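Local coordinates for protein invasin ipaB (Shigella flexneri, PDB 3U0C) that inserts with its partner translocator IpaC into the host membrane, forming the type III secretion pore through which bacterial effectors pass into target cells, at residues 50-61 with 70-81. Sequence-based numbering, arbitrary orientation.
Sequences ASSQLTLLIGNL and LTALTNKITAWK
I58 and I77 meet tip to tip in the middle of an antiparallel helical hairpin; the axes of segments 50-61 and 71-81 approach to 11.2 Å with 169° between their N-to-C directions. The hairpin forms one end of the elongated coiled-coil domain in this N-terminal part of the translocator, where short helix 50-65 folds back on the start of the long helix 71-141. From CB outward, I58 first meets I77 CD1, 3.5 Å from its CB, and CG1 is equally near that methyl. CG1 stands anti to the backbone N (chi1 -168°), which directs the chain across the gap; CG2 touches the same I77 methyl from farther off, and terminal CD1 lies 4.0 Å from both I77 CD1 and L73 CD2, the side chains of I58 and L73 passing alongside with their ends pointing opposite ways. One turn earlier, L54 CD2 is shared: it packs on I77 CG2 at 3.7 Å. The same methyl sits over a face of W80, 4.3 Å from the centroid of the six-membered ring and 25° off its normal, a CH-pi contact. Toward the connection, L61 CB rests on L70 CD1, and L70 also touches I62 and L65. Polar bonds flank this apolar seam at K81, whose chain bends at its last two torsions. Its NZ donates to T55 OG1 at 3.2 Å and weakly to S51 OG, while T55 OG1 in turn donates a hydrogen bond to the backbone S51 O at 2.7 Å.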
loop_
_atom_site.group_PDB
_atom_site.type_symbol
_atom_site.label_atom_id
_atom_site.label_comp_id
_atom_site.label_asym_id
_atom_site.label_seq_id
_atom_site.Cartn_x
_atom_site.Cartn_y
_atom_site.Cartn_z
ATOM N N ALA A 50 -7.735 34.368 19.125
ATOM C CA ALA A 50 -7.397 35.545 18.320
ATOM C C ALA A 50 -8.611 36.195 17.669
ATOM O O ALA A 50 -8.732 37.441 17.627
ATOM C CB ALA A 50 -6.371 35.192 17.257
ATOM N N SER A 51 -9.493 35.348 17.149
ATOM C CA SER A 51 -10.674 35.807 16.439
ATOM C C SER A 51 -11.610 36.603 17.339
ATOM O O SER A 51 -12.111 37.643 16.934
ATOM C CB SER A 51 -11.421 34.623 15.831
ATOM O OG SER A 51 -12.585 35.037 15.146
ATOM N N SER A 52 -11.850 36.107 18.547
ATOM C CA SER A 52 -12.762 36.787 19.451
ATOM C C SER A 52 -12.132 38.091 19.921
ATOM O O SER A 52 -12.786 39.133 19.938
ATOM C CB SER A 52 -13.159 35.899 20.631
ATOM O OG SER A 52 -12.110 35.777 21.566
ATOM N N GLN A 53 -10.850 38.043 20.268
ATOM C CA GLN A 53 -10.146 39.260 20.631
ATOM C C GLN A 53 -10.220 40.309 19.517
ATOM O O GLN A 53 -10.488 41.480 19.776
ATOM C CB GLN A 53 -8.697 38.982 21.015
ATOM C CG GLN A 53 -8.533 38.097 22.234
ATOM C CD GLN A 53 -9.054 38.732 23.513
ATOM O OE1 GLN A 53 -8.287 39.309 24.284
ATOM N NE2 GLN A 53 -10.356 38.601 23.759
ATOM N N LEU A 54 -9.982 39.876 18.285
ATOM C CA LEU A 54 -10.071 40.752 17.122
ATOM C C LEU A 54 -11.462 41.386 16.991
ATOM O O LEU A 54 -11.579 42.571 16.679
ATOM C CB LEU A 54 -9.693 39.997 15.843
ATOM C CG LEU A 54 -9.716 40.814 14.554
ATOM C CD1 LEU A 54 -8.742 41.976 14.663
ATOM C CD2 LEU A 54 -9.399 39.949 13.340
ATOM N N THR A 55 -12.502 40.596 17.233
ATOM C CA THR A 55 -13.863 41.107 17.196
ATOM C C THR A 55 -14.040 42.218 18.236
ATOM O O THR A 55 -14.673 43.242 17.974
ATOM C CB THR A 55 -14.908 40.000 17.444
ATOM O OG1 THR A 55 -14.566 38.825 16.702
ATOM C CG2 THR A 55 -16.291 40.455 17.003
ATOM N N LEU A 56 -13.465 42.011 19.413
ATOM C CA LEU A 56 -13.563 42.988 20.473
ATOM C C LEU A 56 -12.819 44.248 20.074
ATOM O O LEU A 56 -13.296 45.361 20.297
ATOM C CB LEU A 56 -13.010 42.425 21.776
ATOM C CG LEU A 56 -13.862 41.278 22.325
ATOM C CD1 LEU A 56 -13.128 40.523 23.426
ATOM C CD2 LEU A 56 -15.229 41.786 22.809
ATOM N N LEU A 57 -11.655 44.067 19.467
ATOM C CA LEU A 57 -10.820 45.195 19.083
ATOM C C LEU A 57 -11.502 46.100 18.063
ATOM O O LEU A 57 -11.607 47.312 18.261
ATOM C CB LEU A 57 -9.478 44.706 18.544
ATOM C CG LEU A 57 -8.547 45.778 17.988
ATOM C CD1 LEU A 57 -8.402 46.924 18.973
ATOM C CD2 LEU A 57 -7.187 45.156 17.668
ATOM N N ILE A 58 -11.964 45.511 16.971
ATOM C CA ILE A 58 -12.594 46.298 15.936
ATOM C C ILE A 58 -13.899 46.915 16.465
ATOM O O ILE A 58 -14.233 48.050 16.131
ATOM C CB ILE A 58 -12.829 45.497 14.654
ATOM C CG1 ILE A 58 -13.224 46.441 13.520
ATOM C CG2 ILE A 58 -13.882 44.409 14.880
ATOM C CD1 ILE A 58 -12.294 47.623 13.344
ATOM N N GLY A 59 -14.611 46.161 17.302
ATOM C CA GLY A 59 -15.788 46.668 17.978
ATOM C C GLY A 59 -15.449 47.917 18.770
ATOM O O GLY A 59 -16.109 48.943 18.634
ATOM N N ASN A 60 -14.399 47.827 19.578
ATOM C CA ASN A 60 -13.921 48.942 20.386
ATOM C C ASN A 60 -13.514 50.154 19.546
ATOM O O ASN A 60 -13.903 51.284 19.844
ATOM C CB ASN A 60 -12.742 48.490 21.254
ATOM C CG ASN A 60 -12.552 49.356 22.491
ATOM O OD1 ASN A 60 -12.746 50.575 22.453
ATOM N ND2 ASN A 60 -12.186 48.725 23.604
ATOM N N LEU A 61 -12.722 49.919 18.504
ATOM C CA LEU A 61 -12.285 50.990 17.620
ATOM C C LEU A 61 -13.495 51.686 16.994
ATOM O O LEU A 61 -13.563 52.905 16.953
ATOM C CB LEU A 61 -11.325 50.475 16.531
ATOM C CG LEU A 61 -9.934 49.963 16.947
ATOM C CD1 LEU A 61 -9.150 49.376 15.779
ATOM C CD2 LEU A 61 -9.114 51.044 17.611
ATOM N N LEU A 70 -13.784 53.076 9.000
ATOM C CA LEU A 70 -13.084 51.814 9.235
ATOM C C LEU A 70 -13.653 50.673 8.407
ATOM O O LEU A 70 -13.326 49.507 8.626
ATOM C CB LEU A 70 -13.153 51.444 10.717
ATOM C CG LEU A 70 -12.302 52.309 11.641
ATOM C CD1 LEU A 70 -12.607 51.993 13.087
ATOM C CD2 LEU A 70 -10.839 52.083 11.308
ATOM N N THR A 71 -14.500 51.017 7.451
ATOM C CA THR A 71 -15.156 50.029 6.619
ATOM C C THR A 71 -14.148 49.065 5.966
ATOM O O THR A 71 -14.397 47.865 5.848
ATOM C CB THR A 71 -16.022 50.723 5.558
ATOM O OG1 THR A 71 -15.323 51.868 5.052
ATOM C CG2 THR A 71 -17.337 51.221 6.177
ATOM N N ALA A 72 -13.011 49.608 5.550
ATOM C CA ALA A 72 -12.002 48.854 4.819
ATOM C C ALA A 72 -11.358 47.817 5.718
ATOM O O ALA A 72 -11.167 46.661 5.334
ATOM C CB ALA A 72 -10.943 49.788 4.305
ATOM N N LEU A 73 -10.994 48.257 6.919
ATOM C CA LEU A 73 -10.446 47.355 7.917
ATOM C C LEU A 73 -11.492 46.288 8.276
ATOM O O LEU A 73 -11.188 45.095 8.319
ATOM C CB LEU A 73 -9.983 48.149 9.137
ATOM C CG LEU A 73 -9.315 47.436 10.310
ATOM C CD1 LEU A 73 -8.128 46.613 9.860
ATOM C CD2 LEU A 73 -8.913 48.465 11.380
ATOM N N THR A 74 -12.729 46.727 8.494
ATOM C CA THR A 74 -13.839 45.830 8.804
ATOM C C THR A 74 -13.951 44.713 7.761
ATOM O O THR A 74 -14.201 43.546 8.071
ATOM C CB THR A 74 -15.168 46.605 8.840
ATOM O OG1 THR A 74 -15.191 47.445 10.000
ATOM C CG2 THR A 74 -16.343 45.659 8.910
ATOM N N ASN A 75 -13.778 45.105 6.511
ATOM C CA ASN A 75 -13.878 44.190 5.405
ATOM C C ASN A 75 -12.689 43.248 5.394
ATOM O O ASN A 75 -12.839 42.056 5.168
ATOM C CB ASN A 75 -13.959 44.968 4.098
ATOM C CG ASN A 75 -15.327 45.565 3.873
ATOM O OD1 ASN A 75 -16.319 45.105 4.448
ATOM N ND2 ASN A 75 -15.398 46.592 3.031
ATOM N N LYS A 76 -11.505 43.791 5.640
ATOM C CA LYS A 76 -10.328 42.951 5.736
ATOM C C LYS A 76 -10.477 41.907 6.837
ATOM O O LYS A 76 -10.113 40.742 6.646
ATOM C CB LYS A 76 -9.077 43.797 5.927
ATOM C CG LYS A 76 -8.753 44.607 4.696
ATOM C CD LYS A 76 -7.496 45.417 4.874
ATOM C CE LYS A 76 -7.110 46.040 3.559
ATOM N NZ LYS A 76 -5.953 46.934 3.732
ATOM N N ILE A 77 -11.036 42.324 7.974
ATOM C CA ILE A 77 -11.256 41.420 9.098
ATOM C C ILE A 77 -12.206 40.271 8.745
ATOM O O ILE A 77 -11.988 39.139 9.155
ATOM C CB ILE A 77 -11.778 42.163 10.330
ATOM C CG1 ILE A 77 -10.676 43.063 10.907
ATOM C CG2 ILE A 77 -12.289 41.183 11.368
ATOM C CD1 ILE A 77 -11.167 44.055 11.932
ATOM N N THR A 78 -13.255 40.566 7.990
ATOM C CA THR A 78 -14.167 39.529 7.531
ATOM C C THR A 78 -13.423 38.479 6.683
ATOM O O THR A 78 -13.602 37.271 6.872
ATOM C CB THR A 78 -15.331 40.124 6.716
ATOM O OG1 THR A 78 -16.008 41.124 7.489
ATOM C CG2 THR A 78 -16.323 39.037 6.338
ATOM N N ALA A 79 -12.579 38.947 5.766
ATOM C CA ALA A 79 -11.804 38.059 4.906
ATOM C C ALA A 79 -10.916 37.154 5.745
ATOM O O ALA A 79 -10.897 35.932 5.568
ATOM C CB ALA A 79 -10.959 38.868 3.934
ATOM N N TRP A 80 -10.191 37.774 6.670
ATOM C CA TRP A 80 -9.310 37.064 7.582
ATOM C C TRP A 80 -10.047 35.948 8.310
ATOM O O TRP A 80 -9.556 34.833 8.396
ATOM C CB TRP A 80 -8.716 38.041 8.596
ATOM C CG TRP A 80 -7.779 37.410 9.562
ATOM C CD1 TRP A 80 -6.426 37.320 9.444
ATOM C CD2 TRP A 80 -8.114 36.782 10.805
ATOM N NE1 TRP A 80 -5.899 36.671 10.530
ATOM C CE2 TRP A 80 -6.917 36.335 11.382
ATOM C CE3 TRP A 80 -9.316 36.548 11.475
ATOM C CZ2 TRP A 80 -6.879 35.670 12.604
ATOM C CZ3 TRP A 80 -9.277 35.888 12.687
ATOM C CH2 TRP A 80 -8.068 35.459 13.241
ATOM N N LYS A 81 -11.219 36.276 8.846
ATOM C CA LYS A 81 -12.045 35.324 9.578
ATOM C C LYS A 81 -12.372 34.151 8.679
ATOM O O LYS A 81 -12.252 33.002 9.076
ATOM C CB LYS A 81 -13.345 35.984 10.048
ATOM C CG LYS A 81 -13.226 36.817 11.331
ATOM C CD LYS A 81 -14.485 37.658 11.547
ATOM C CE LYS A 81 -14.805 37.823 13.018
ATOM N NZ LYS A 81 -13.552 37.979 13.799
#